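Local coordinates for cytochrome P450 (PDB 5L91), which probably acts as a haem-dependent monooxygenase that inserts oxygen into organic substrates, and is captured here with several corticosterone molecules bound, at residues 46-51 with 312-317; 76-81 with 189-194; 151-156 with 195-200. All blocks are in the same frame, centred on the assembly; numbering follows the deposited sequence.

Interaction 1: residues 46-51 with 312-317; sequences VWDVFH and HVVPWM. With C0R (corticosterone), chain F.
Val49 and Val313 meet through their methyls, CG2 to CG1 at 3.7 Å, on one face of a pair of parallel strands, 46-49 and 312-315. The opposite face carries a second apolar pair, in which CG2 of Val314 rests against CB of Val46. At the start of both strands this face borders a corticosterone molecule: its C21 lies 3.6 Å from CG1 of Val46, and its C16 approaches the edge of the His312 ring at ND1. Further along, the indole of Trp316 is held between two neighbours: CG1 of Val314 lies over one side, and the ring of Phe50 makes an offset stack on the other, its centroid 4.5 Å from that of the five-membered ring and the planes only 10° apart. In both aromatic residues CG stands anti to the carbonyl carbon, which lets the two side chains run alongside each other in the same direction. Outward from this packing comes the backbone ladder of a parallel sheet. Trp47 N donates to His312 O, and Trp47 O accepts from Val314 N at 2.8 Å; Val49 repeats the pattern, N to Val314 O and O from Trp316 N. This pairing joins strand 46-49, which also pairs with 38-41, to the late strand 312-315 in the mixed P450 sheet. At the polar edge NE1 of Trp316 gives its hydrogen to OD1 of Asp48 at 3.0 Å. OD1 lies in the plane of the indole, whereas NE1 meets it from above the carboxylate plane, 54° out of it. Arg44 forms a salt bridge with the other oxygen, OD2. Stacking, a methyl and an N-H bond together fix the tilt and rotation of the indole, while the charge on buried Asp48 is probably stabilised by Arg44 and by this indole donor.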
loop_
_atom_site.group_PDB
_atom_site.type_symbol
_atom_site.label_atom_id
_atom_site.label_comp_id
_atom_site.label_asym_id
_atom_site.label_seq_id
_atom_site.Cartn_x
_atom_site.Cartn_y
_atom_site.Cartn_z
ATOM N N VAL A 46 -17.339 15.785 -0.521
ATOM C CA VAL A 46 -16.990 14.812 0.509
ATOM C C VAL A 46 -16.836 15.496 1.849
ATOM O O VAL A 46 -16.528 16.692 1.942
ATOM C CB VAL A 46 -15.679 14.046 0.195
ATOM C CG1 VAL A 46 -15.787 13.236 -1.116
ATOM C CG2 VAL A 46 -14.498 15.036 0.174
ATOM N N TRP A 47 -17.022 14.699 2.887
ATOM C CA TRP A 47 -16.625 15.071 4.234
ATOM C C TRP A 47 -15.205 14.590 4.454
ATOM O O TRP A 47 -14.944 13.387 4.399
ATOM C CB TRP A 47 -17.515 14.444 5.300
ATOM C CG TRP A 47 -18.877 14.960 5.383
ATOM C CD1 TRP A 47 -19.990 14.381 4.867
ATOM C CD2 TRP A 47 -19.308 16.143 6.055
ATOM N NE1 TRP A 47 -21.095 15.123 5.176
ATOM C CE2 TRP A 47 -20.709 16.222 5.890
ATOM C CE3 TRP A 47 -18.654 17.142 6.778
ATOM C CZ2 TRP A 47 -21.470 17.261 6.419
ATOM C CZ3 TRP A 47 -19.406 18.180 7.299
ATOM C CH2 TRP A 47 -20.809 18.233 7.114
ATOM N N ASP A 48 -14.299 15.524 4.658
ATOM C CA ASP A 48 -12.974 15.216 5.151
ATOM C C ASP A 48 -13.000 15.070 6.674
ATOM O O ASP A 48 -13.591 15.891 7.388
ATOM C CB ASP A 48 -12.009 16.304 4.719
ATOM C CG ASP A 48 -11.784 16.318 3.185
ATOM O OD1 ASP A 48 -11.558 15.240 2.611
ATOM O OD2 ASP A 48 -11.812 17.393 2.568
ATOM N N VAL A 49 -12.333 14.022 7.166
ATOM C CA VAL A 49 -12.178 13.757 8.592
ATOM C C VAL A 49 -10.686 13.701 8.901
ATOM O O VAL A 49 -9.995 12.792 8.432
ATOM C CB VAL A 49 -12.836 12.438 8.983
ATOM C CG1 VAL A 49 -12.661 12.168 10.461
ATOM C CG2 VAL A 49 -14.309 12.429 8.585
ATOM N N PHE A 50 -10.204 14.610 9.767
ATOM C CA PHE A 50 -8.774 14.823 9.951
ATOM C C PHE A 50 -8.209 14.400 11.301
ATOM O O PHE A 50 -6.979 14.314 11.435
ATOM C CB PHE A 50 -8.441 16.296 9.763
ATOM C CG PHE A 50 -8.592 16.765 8.352
ATOM C CD1 PHE A 50 -7.595 16.522 7.427
ATOM C CD2 PHE A 50 -9.733 17.435 7.941
ATOM C CE1 PHE A 50 -7.730 16.934 6.129
ATOM C CE2 PHE A 50 -9.867 17.848 6.657
ATOM C CZ PHE A 50 -8.858 17.606 5.745
ATOM N N HIS A 51 -9.050 14.196 12.299
ATOM C CA HIS A 51 -8.575 13.988 13.647
ATOM C C HIS A 51 -8.613 12.500 13.945
ATOM O O HIS A 51 -9.404 11.750 13.369
ATOM C CB HIS A 51 -9.390 14.801 14.659
ATOM C CG HIS A 51 -10.825 14.385 14.770
ATOM N ND1 HIS A 51 -11.696 14.402 13.691
ATOM C CD2 HIS A 51 -11.537 13.927 15.830
ATOM C CE1 HIS A 51 -12.879 13.960 14.087
ATOM N NE2 HIS A 51 -12.812 13.658 15.375
ATOM N N HIS A 312 -20.412 10.979 0.932
ATOM C CA HIS A 312 -19.091 10.375 0.875
ATOM C C HIS A 312 -18.177 10.930 1.971
ATOM O O HIS A 312 -18.201 12.131 2.262
ATOM C CB HIS A 312 -18.495 10.658 -0.497
ATOM C CG HIS A 312 -19.073 9.812 -1.575
ATOM N ND1 HIS A 312 -18.377 9.487 -2.715
ATOM C CD2 HIS A 312 -20.260 9.171 -1.659
ATOM C CE1 HIS A 312 -19.127 8.713 -3.474
ATOM N NE2 HIS A 312 -20.268 8.500 -2.850
ATOM N N VAL A 313 -17.365 10.042 2.566
ATOM C CA VAL A 313 -16.438 10.378 3.650
ATOM C C VAL A 313 -15.010 9.992 3.268
ATOM O O VAL A 313 -14.763 8.861 2.870
ATOM C CB VAL A 313 -16.812 9.667 4.962
ATOM C CG1 VAL A 313 -15.890 10.141 6.112
ATOM C CG2 VAL A 313 -18.224 9.899 5.295
ATOM N N VAL A 314 -14.073 10.896 3.499
ATOM C CA VAL A 314 -12.654 10.660 3.300
ATOM C C VAL A 314 -11.934 10.849 4.641
ATOM O O VAL A 314 -11.568 11.968 5.016
ATOM C CB VAL A 314 -12.077 11.597 2.234
ATOM C CG1 VAL A 314 -10.591 11.421 2.164
ATOM C CG2 VAL A 314 -12.743 11.325 0.862
ATOM N N PRO A 315 -11.675 9.762 5.367
ATOM C CA PRO A 315 -10.818 9.825 6.572
ATOM C C PRO A 315 -9.334 9.859 6.216
ATOM O O PRO A 315 -8.857 9.060 5.399
ATOM C CB PRO A 315 -11.168 8.534 7.313
ATOM C CG PRO A 315 -11.517 7.587 6.252
ATOM C CD PRO A 315 -12.117 8.388 5.087
ATOM N N TRP A 316 -8.609 10.802 6.830
ATOM C CA TRP A 316 -7.190 11.068 6.539
ATOM C C TRP A 316 -6.319 10.476 7.637
ATOM O O TRP A 316 -5.928 11.149 8.605
ATOM C CB TRP A 316 -6.931 12.566 6.404
ATOM C CG TRP A 316 -7.612 13.165 5.244
ATOM C CD1 TRP A 316 -8.905 13.558 5.190
ATOM C CD2 TRP A 316 -7.054 13.433 3.957
ATOM N NE1 TRP A 316 -9.191 14.071 3.966
ATOM C CE2 TRP A 316 -8.074 14.000 3.181
ATOM C CE3 TRP A 316 -5.798 13.244 3.385
ATOM C CZ2 TRP A 316 -7.884 14.370 1.861
ATOM C CZ3 TRP A 316 -5.608 13.613 2.086
ATOM C CH2 TRP A 316 -6.644 14.190 1.337
ATOM N N MET A 317 -5.996 9.197 7.484
ATOM C CA MET A 317 -5.051 8.588 8.410
ATOM C C MET A 317 -3.765 9.388 8.473
ATOM O O MET A 317 -3.186 9.563 9.551
ATOM C CB MET A 317 -4.740 7.154 8.012
ATOM C CG MET A 317 -5.899 6.256 7.974
ATOM S SD MET A 317 -6.570 6.044 6.315
ATOM C CE MET A 317 -5.275 5.116 5.511
HETATM C C1 C0R F . -9.690 6.537 -2.749
HETATM C C2 C0R F . -9.214 5.506 -1.737
HETATM C C3 C0R F . -10.283 4.405 -1.276
HETATM C C4 C0R F . -11.335 3.927 -2.432
HETATM C C5 C0R F . -11.475 4.884 -3.652
HETATM C C6 C0R F . -12.486 4.603 -4.843
HETATM C C7 C0R F . -13.636 5.727 -4.800
HETATM C C8 C0R F . -13.007 7.097 -4.867
HETATM C C9 C0R F . -11.772 7.347 -3.889
HETATM C C10 C0R F . -10.698 6.213 -3.797
HETATM C C11 C0R F . -11.186 8.800 -4.200
HETATM C C12 C0R F . -12.359 9.956 -4.203
HETATM C C13 C0R F . -13.659 9.615 -4.943
HETATM C C14 C0R F . -14.149 8.089 -4.616
HETATM C C15 C0R F . -15.240 7.911 -5.343
HETATM C C16 C0R F . -16.006 9.314 -5.159
HETATM C C17 C0R F . -14.763 10.296 -4.540
HETATM C C18 C0R F . -13.382 9.749 -6.476
HETATM C C19 C0R F . -9.979 6.053 -5.166
HETATM C C20 C0R F . -14.869 11.764 -5.004
HETATM C C21 C0R F . -14.060 12.828 -4.235
HETATM O O1 C0R F . -10.348 3.916 -0.148
HETATM O O2 C0R F . -10.558 8.759 -5.358
HETATM O O3 C0R F . -15.580 12.051 -5.960
HETATM O O4 C0R F . -13.777 13.927 -5.074
#

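Interaction 2: residues 76-81 with 189-194; sequences RQTALG and KANDEL. With C0R (corticosterone), chain G; C0R (corticosterone), chain E.
The guanidinium of Arg76 works through its edge, with the carboxylate of Asp192 on one stretch of the rim and the side-chain end of a corticosterone on another. Asp192 is gripped end-on: Arg76 NH2 reaches OD1 of Asp192 at 2.9 Å and Arg76 NH1 reaches its OD2 at 3.0 Å. The two flat groups are nevertheless twisted 54° apart, so NH1 finds the syn lone pair of OD2 whereas NH2 meets OD1 from above the carboxylate plane. The amide of Asn191 adds a bond from ND2 to the same OD1, nearly in its own plane and arriving from the same face of the carboxylate as NH2. On the steroid side Arg76 NE donates to O4 of the corticosterone at 2.9 Å and Arg76 NH2 to its O3 at 2.9 Å, the latter a nearly straight bond. The bend at chi3 (61°) turns the arginine head to serve both partners. This is the loop between strand 65-66 and helix 91-99, the B-C loop region of the P450 fold, meeting helix 177-207 at a steroid-filled pocket. Asn191 extends away from its helix with CG anti to the backbone N (chi1 171°), which lays its side chain beside the steroid D ring; OD1 of Asn191 comes 3.4 Å from C16 of the steroid. A water bridges the two segments there, donating to OD1 of Asn191 and accepting from Leu80 N. Thr78 contributes its CG2 methyl, which packs against both Asn191 ND2 and the steroid side chain. Deeper in, Leu80 turns its branched end to a second corticosterone and also touches Leu238 and Ile241 of helix 229-260.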
loop_
_atom_site.group_PDB
_atom_site.type_symbol
_atom_site.label_atom_id
_atom_site.label_comp_id
_atom_site.label_asym_id
_atom_site.label_seq_id
_atom_site.Cartn_x
_atom_site.Cartn_y
_atom_site.Cartn_z
ATOM N N ARG A 76 -18.977 -2.014 -16.417
ATOM C CA ARG A 76 -18.183 -3.229 -16.509
ATOM C C ARG A 76 -18.179 -3.983 -15.183
ATOM O O ARG A 76 -17.989 -3.397 -14.109
ATOM C CB ARG A 76 -16.763 -2.872 -16.897
ATOM C CG ARG A 76 -16.548 -2.967 -18.323
ATOM C CD ARG A 76 -15.325 -2.222 -18.707
ATOM N NE ARG A 76 -14.069 -2.680 -18.096
ATOM C CZ ARG A 76 -13.383 -3.761 -18.463
ATOM N NH1 ARG A 76 -13.845 -4.576 -19.402
ATOM N NH2 ARG A 76 -12.225 -4.038 -17.880
ATOM N N GLN A 77 -18.361 -5.299 -15.264
ATOM C CA GLN A 77 -18.302 -6.158 -14.080
ATOM C C GLN A 77 -16.939 -6.863 -14.013
ATOM O O GLN A 77 -16.786 -8.046 -14.320
ATOM C CB GLN A 77 -19.474 -7.139 -14.100
ATOM C CG GLN A 77 -20.832 -6.461 -14.007
ATOM C CD GLN A 77 -20.972 -5.627 -12.755
ATOM O OE1 GLN A 77 -20.838 -6.132 -11.641
ATOM N NE2 GLN A 77 -21.224 -4.330 -12.933
ATOM N N THR A 78 -15.926 -6.112 -13.600
ATOM C CA THR A 78 -14.625 -6.714 -13.366
ATOM C C THR A 78 -14.679 -7.547 -12.098
ATOM O O THR A 78 -15.500 -7.305 -11.207
ATOM C CB THR A 78 -13.547 -5.644 -13.247
ATOM O OG1 THR A 78 -13.776 -4.869 -12.066
ATOM C CG2 THR A 78 -13.609 -4.737 -14.449
ATOM N N ALA A 79 -13.813 -8.560 -12.034
ATOM C CA ALA A 79 -13.705 -9.343 -10.808
ATOM C C ALA A 79 -13.242 -8.468 -9.654
ATOM O O ALA A 79 -13.676 -8.666 -8.514
ATOM C CB ALA A 79 -12.742 -10.521 -11.006
ATOM N N LEU A 80 -12.311 -7.532 -9.935
ATOM C CA LEU A 80 -11.842 -6.568 -8.935
ATOM C C LEU A 80 -12.988 -5.752 -8.336
ATOM O O LEU A 80 -12.955 -5.405 -7.148
ATOM C CB LEU A 80 -10.801 -5.633 -9.573
ATOM C CG LEU A 80 -10.199 -4.538 -8.699
ATOM C CD1 LEU A 80 -9.326 -5.128 -7.612
ATOM C CD2 LEU A 80 -9.382 -3.616 -9.593
ATOM N N GLY A 81 -14.018 -5.447 -9.131
ATOM C CA GLY A 81 -15.073 -4.569 -8.662
ATOM C C GLY A 81 -15.879 -5.141 -7.522
ATOM O O GLY A 81 -16.471 -4.384 -6.753
ATOM N N LYS A 189 -7.771 -3.097 -20.592
ATOM C CA LYS A 189 -7.228 -4.240 -21.296
ATOM C C LYS A 189 -6.234 -4.997 -20.429
ATOM O O LYS A 189 -6.204 -6.236 -20.458
ATOM C CB LYS A 189 -6.571 -3.806 -22.598
ATOM C CG LYS A 189 -5.819 -4.971 -23.283
ATOM C CD LYS A 189 -5.441 -4.688 -24.735
ATOM C CE LYS A 189 -4.126 -3.944 -24.890
ATOM N NZ LYS A 189 -3.778 -3.906 -26.351
ATOM N N ALA A 190 -5.380 -4.280 -19.686
ATOM C CA ALA A 190 -4.489 -4.975 -18.762
ATOM C C ALA A 190 -5.300 -5.808 -17.785
ATOM O O ALA A 190 -5.028 -6.994 -17.599
ATOM C CB ALA A 190 -3.588 -3.991 -18.027
ATOM N N ASN A 191 -6.345 -5.223 -17.201
ATOM C CA ASN A 191 -7.166 -5.950 -16.242
ATOM C C ASN A 191 -7.790 -7.178 -16.877
ATOM O O ASN A 191 -7.805 -8.267 -16.284
ATOM C CB ASN A 191 -8.256 -5.036 -15.680
ATOM C CG ASN A 191 -9.272 -5.770 -14.854
ATOM O OD1 ASN A 191 -9.139 -5.886 -13.623
ATOM N ND2 ASN A 191 -10.307 -6.273 -15.506
ATOM N N ASP A 192 -8.344 -7.005 -18.078
ATOM C CA ASP A 192 -8.999 -8.123 -18.745
ATOM C C ASP A 192 -8.003 -9.234 -19.071
ATOM O O ASP A 192 -8.293 -10.419 -18.856
ATOM C CB ASP A 192 -9.728 -7.599 -20.002
ATOM C CG ASP A 192 -10.955 -6.777 -19.643
ATOM O OD1 ASP A 192 -11.339 -6.768 -18.429
ATOM O OD2 ASP A 192 -11.546 -6.165 -20.551
ATOM N N GLU A 193 -6.819 -8.869 -19.561
ATOM C CA GLU A 193 -5.757 -9.844 -19.784
ATOM C C GLU A 193 -5.312 -10.513 -18.483
ATOM O O GLU A 193 -5.071 -11.732 -18.455
ATOM C CB GLU A 193 -4.596 -9.145 -20.475
ATOM C CG GLU A 193 -4.953 -8.813 -21.925
ATOM C CD GLU A 193 -3.827 -8.163 -22.686
ATOM O OE1 GLU A 193 -2.819 -7.833 -22.026
ATOM O OE2 GLU A 193 -3.941 -7.996 -23.936
ATOM N N LEU A 194 -5.225 -9.742 -17.380
ATOM C CA LEU A 194 -4.872 -10.344 -16.104
ATOM C C LEU A 194 -5.920 -11.344 -15.691
ATOM O O LEU A 194 -5.598 -12.418 -15.178
ATOM C CB LEU A 194 -4.736 -9.271 -15.004
ATOM C CG LEU A 194 -3.357 -8.688 -14.801
ATOM C CD1 LEU A 194 -3.455 -7.431 -13.960
ATOM C CD2 LEU A 194 -2.496 -9.717 -14.110
HETATM C C1 C0R G . -8.660 3.763 -10.314
HETATM C C2 C0R G . -8.131 4.516 -9.086
HETATM C C3 C0R G . -7.896 3.506 -7.874
HETATM C C4 C0R G . -7.049 2.182 -8.307
HETATM C C5 C0R G . -7.068 1.811 -9.817
HETATM C C6 C0R G . -6.244 0.525 -10.293
HETATM C C7 C0R G . -7.212 -0.415 -11.208
HETATM C C8 C0R G . -8.120 0.325 -12.186
HETATM C C9 C0R G . -8.844 1.620 -11.591
HETATM C C10 C0R G . -7.889 2.635 -10.878
HETATM C C11 C0R G . -9.906 2.224 -12.648
HETATM C C12 C0R G . -10.962 1.067 -13.133
HETATM C C13 C0R G . -10.285 -0.181 -13.678
HETATM C C14 C0R G . -9.117 -0.752 -12.660
HETATM C C15 C0R G . -8.605 -1.797 -13.305
HETATM C C16 C0R G . -9.955 -2.556 -13.722
HETATM C C17 C0R G . -11.091 -1.277 -13.755
HETATM C C18 C0R G . -9.641 0.191 -15.052
HETATM C C19 C0R G . -6.933 3.314 -11.918
HETATM C C20 C0R G . -11.982 -1.392 -15.003
HETATM C C21 C0R G . -13.402 -0.761 -15.009
HETATM O O1 C0R G . -8.287 3.666 -6.728
HETATM O O2 C0R G . -9.309 2.738 -13.706
HETATM O O3 C0R G . -11.488 -1.984 -15.948
HETATM O O4 C0R G . -13.862 -0.441 -16.320
HETATM C C1 C0R E . -9.379 -0.849 -6.806
HETATM C C2 C0R E . -8.347 -1.560 -5.960
HETATM C C3 C0R E . -7.958 -0.756 -4.625
HETATM C C4 C0R E . -9.173 0.049 -3.882
HETATM C C5 C0R E . -10.482 0.110 -4.708
HETATM C C6 C0R E . -11.712 0.833 -4.038
HETATM C C7 C0R E . -12.486 1.606 -5.234
HETATM C C8 C0R E . -12.846 0.874 -6.494
HETATM C C9 C0R E . -11.516 0.315 -7.147
HETATM C C10 C0R E . -10.650 -0.530 -6.144
HETATM C C11 C0R E . -11.822 -0.338 -8.596
HETATM C C12 C0R E . -12.782 0.603 -9.520
HETATM C C13 C0R E . -14.040 1.081 -8.819
HETATM C C14 C0R E . -13.629 1.840 -7.414
HETATM C C15 C0R E . -14.773 2.325 -6.949
HETATM C C16 C0R E . -15.424 2.955 -8.286
HETATM C C17 C0R E . -14.693 2.028 -9.525
HETATM C C18 C0R E . -14.991 -0.131 -8.505
HETATM C C19 C0R E . -11.336 -1.900 -5.934
HETATM C C20 C0R E . -15.673 1.455 -10.587
HETATM C C21 C0R E . -15.119 0.910 -11.928
HETATM O O1 C0R E . -6.835 -0.777 -4.146
HETATM O O2 C0R E . -12.440 -1.502 -8.520
HETATM O O3 C0R E . -16.870 1.447 -10.338
HETATM O O4 C0R E . -14.511 1.972 -12.660
HETATM O O HOH W 1 -10.577 -7.557 -12.297
#

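Interaction 3: residues 151-156 with 195-200; sequences LGVPIE and ETYFYR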
loop_
_atom_site.group_PDB
_atom_site.type_symbol
_atom_site.label_atom_id
_atom_site.label_comp_id
_atom_site.label_asym_id
_atom_site.label_seq_id
_atom_site.Cartn_x
_atom_site.Cartn_y
_atom_site.Cartn_z
ATOM N N LEU A 151 1.918 -15.760 -5.347
ATOM C CA LEU A 151 0.629 -16.088 -5.941
ATOM C C LEU A 151 0.645 -17.409 -6.708
ATOM O O LEU A 151 -0.390 -18.084 -6.784
ATOM C CB LEU A 151 0.197 -14.999 -6.920
ATOM C CG LEU A 151 -0.578 -13.838 -6.375
ATOM C CD1 LEU A 151 -0.679 -12.822 -7.438
ATOM C CD2 LEU A 151 -1.962 -14.311 -5.937
ATOM N N GLY A 152 1.769 -17.764 -7.312
ATOM C CA GLY A 152 1.873 -18.949 -8.167
ATOM C C GLY A 152 2.144 -18.637 -9.638
ATOM O O GLY A 152 2.087 -19.540 -10.481
ATOM N N VAL A 153 2.476 -17.400 -9.960
ATOM C CA VAL A 153 2.845 -17.011 -11.305
ATOM C C VAL A 153 4.170 -17.687 -11.608
ATOM O O VAL A 153 5.133 -17.455 -10.875
ATOM C CB VAL A 153 2.961 -15.492 -11.436
ATOM C CG1 VAL A 153 3.391 -15.128 -12.844
ATOM C CG2 VAL A 153 1.629 -14.842 -11.072
ATOM N N PRO A 154 4.295 -18.511 -12.652
ATOM C CA PRO A 154 5.592 -19.131 -12.900
ATOM C C PRO A 154 6.582 -18.094 -13.375
ATOM O O PRO A 154 6.234 -17.111 -14.028
ATOM C CB PRO A 154 5.312 -20.185 -13.964
ATOM C CG PRO A 154 4.095 -19.685 -14.686
ATOM C CD PRO A 154 3.290 -18.897 -13.654
ATOM N N ILE A 155 7.843 -18.347 -13.047
ATOM C CA ILE A 155 8.905 -17.385 -13.307
ATOM C C ILE A 155 8.899 -16.923 -14.757
ATOM O O ILE A 155 9.175 -15.755 -15.047
ATOM C CB ILE A 155 10.255 -17.991 -12.894
ATOM C CG1 ILE A 155 11.415 -17.008 -13.130
ATOM C CG2 ILE A 155 10.461 -19.326 -13.645
ATOM C CD1 ILE A 155 11.259 -15.622 -12.492
ATOM N N GLU A 156 8.601 -17.826 -15.697
ATOM C CA GLU A 156 8.646 -17.475 -17.119
ATOM C C GLU A 156 7.665 -16.363 -17.487
ATOM O O GLU A 156 7.895 -15.624 -18.452
ATOM C CB GLU A 156 8.364 -18.731 -17.948
ATOM C CG GLU A 156 9.325 -19.875 -17.692
ATOM C CD GLU A 156 8.957 -20.797 -16.537
ATOM O OE1 GLU A 156 7.759 -21.018 -16.265
ATOM O OE2 GLU A 156 9.902 -21.413 -15.988
ATOM N N GLU A 195 -7.191 -10.993 -15.870
ATOM C CA GLU A 195 -8.249 -11.928 -15.523
ATOM C C GLU A 195 -8.088 -13.208 -16.322
ATOM O O GLU A 195 -8.085 -14.309 -15.755
ATOM C CB GLU A 195 -9.633 -11.304 -15.770
ATOM C CG GLU A 195 -9.991 -10.124 -14.829
ATOM C CD GLU A 195 -11.504 -9.830 -14.750
ATOM O OE1 GLU A 195 -12.329 -10.672 -15.197
ATOM O OE2 GLU A 195 -11.861 -8.743 -14.216
ATOM N N THR A 196 -7.898 -13.074 -17.645
ATOM C CA THR A 196 -7.734 -14.261 -18.478
ATOM C C THR A 196 -6.540 -15.043 -18.004
ATOM O O THR A 196 -6.592 -16.271 -17.888
ATOM C CB THR A 196 -7.560 -13.897 -19.956
ATOM O OG1 THR A 196 -8.733 -13.232 -20.439
ATOM C CG2 THR A 196 -7.293 -15.196 -20.821
ATOM N N TYR A 197 -5.451 -14.334 -17.721
ATOM C CA TYR A 197 -4.271 -14.989 -17.197
ATOM C C TYR A 197 -4.607 -15.788 -15.933
ATOM O O TYR A 197 -4.260 -16.970 -15.824
ATOM C CB TYR A 197 -3.165 -13.961 -16.942
ATOM C CG TYR A 197 -1.898 -14.640 -16.501
ATOM C CD1 TYR A 197 -1.034 -15.219 -17.431
ATOM C CD2 TYR A 197 -1.586 -14.740 -15.154
ATOM C CE1 TYR A 197 0.093 -15.865 -17.021
ATOM C CE2 TYR A 197 -0.477 -15.388 -14.742
ATOM C CZ TYR A 197 0.357 -15.954 -15.659
ATOM O OH TYR A 197 1.472 -16.589 -15.212
ATOM N N PHE A 198 -5.303 -15.179 -14.966
ATOM C CA PHE A 198 -5.510 -15.896 -13.702
ATOM C C PHE A 198 -6.536 -17.021 -13.808
ATOM O O PHE A 198 -6.465 -17.977 -13.032
ATOM C CB PHE A 198 -5.906 -14.919 -12.584
ATOM C CG PHE A 198 -4.755 -14.193 -12.026
ATOM C CD1 PHE A 198 -3.668 -14.895 -11.511
ATOM C CD2 PHE A 198 -4.716 -12.823 -12.044
ATOM C CE1 PHE A 198 -2.564 -14.239 -11.009
ATOM C CE2 PHE A 198 -3.616 -12.161 -11.519
ATOM C CZ PHE A 198 -2.524 -12.887 -11.013
ATOM N N TYR A 199 -7.524 -16.920 -14.702
ATOM C CA TYR A 199 -8.404 -18.077 -14.916
ATOM C C TYR A 199 -7.592 -19.288 -15.390
ATOM O O TYR A 199 -7.821 -20.423 -14.942
ATOM C CB TYR A 199 -9.513 -17.727 -15.911
ATOM C CG TYR A 199 -10.652 -16.938 -15.299
ATOM C CD1 TYR A 199 -11.431 -17.492 -14.308
ATOM C CD2 TYR A 199 -10.912 -15.626 -15.680
ATOM C CE1 TYR A 199 -12.469 -16.799 -13.736
ATOM C CE2 TYR A 199 -11.954 -14.925 -15.098
ATOM C CZ TYR A 199 -12.709 -15.525 -14.119
ATOM O OH TYR A 199 -13.744 -14.848 -13.525
ATOM N N ARG A 200 -6.596 -19.040 -16.237
ATOM C CA ARG A 200 -5.692 -20.096 -16.704
ATOM C C ARG A 200 -4.883 -20.687 -15.560
ATOM O O ARG A 200 -4.844 -21.913 -15.386
ATOM C CB ARG A 200 -4.738 -19.516 -17.725
ATOM C CG ARG A 200 -4.795 -20.054 -19.128
ATOM C CD ARG A 200 -3.663 -19.343 -19.870
ATOM N NE ARG A 200 -4.206 -18.438 -20.850
ATOM C CZ ARG A 200 -3.622 -17.321 -21.252
ATOM N NH1 ARG A 200 -2.460 -16.930 -20.755
ATOM N NH2 ARG A 200 -4.226 -16.610 -22.179
#
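A Schellman motif ends helix 141-151, and the turn that follows it packs against the long helix 177-207 of the P450 fold. Gly152 leaves the helix with positive phi (114°), and the chain then runs through Val153 and Pro154 toward helix 158-168. The contact is almost wholly apolar and rests on two aromatic side chains, from consecutive residues, that project from helix 177-207. Phe198 receives Leu151, the last residue of helix 141-151: CD1 of Leu151 comes 4.0 Å from CZ of Phe198, the two side chains crossing at about a right angle. Beside it, CG2 of Val153 approaches CE1 of Phe198 at 4.2 Å. Both aliphatic groups meet the phenyl ring at a slant. Val153 is shared between the two rings, because its other methyl, CG1, extends anti to the backbone N (chi1 178°) toward Tyr197. Tyr197 in turn reaches straight off its helix, with CG likewise anti to its own backbone N (chi1 -176°), and so brings its phenol end up to the turn. The two aromatic residues also pack on each other, CD2 of Tyr197 standing over one face of the Phe198 ring. Beyond these segments, Phe161 of helix 158-168 touches both Leu151 and Val153, while Ile213 and Ile214 of helix 213-219 approach Leu151 and Phe198 respectively, so that the junction draws on four helices. Trp164 meets the Tyr197 ring with their planes inclined. The polar end of the tyrosine is satisfied by Asp157, whose OD2 is hydrogen-bonded to its hydroxyl just past the turn. Around the phenol oxygen the fit is close: OH of Tyr197 lies 3.4 Å from CG1 of Val153 and 3.3 Å from CD of Pro154, whose ring comes to it from the opposite direction.

From the N terminus, the first segment met is strand 46-49, whose partner, strand 312-315, arrives only after 260 mostly helical residues; interaction 1 therefore closes a loop that contains the other two. Inside it, residues 76-81 pair with 189-194 and residues 151-156 with 195-200, so the loops closed by interactions 2 and 3 cross. Both end on consecutive parts of helix 177-207, their centres about 14 Å apart, and they touch directly where Ala79 N meets Glu195 OE2, probably as a hydrogen bond. Interaction 1 lies across the chain's centre from interaction 3. Together the contacts join an early and a late strand of one sheet, and tie helix 177-207 to the loop at 76-81 and the turn at 151-156.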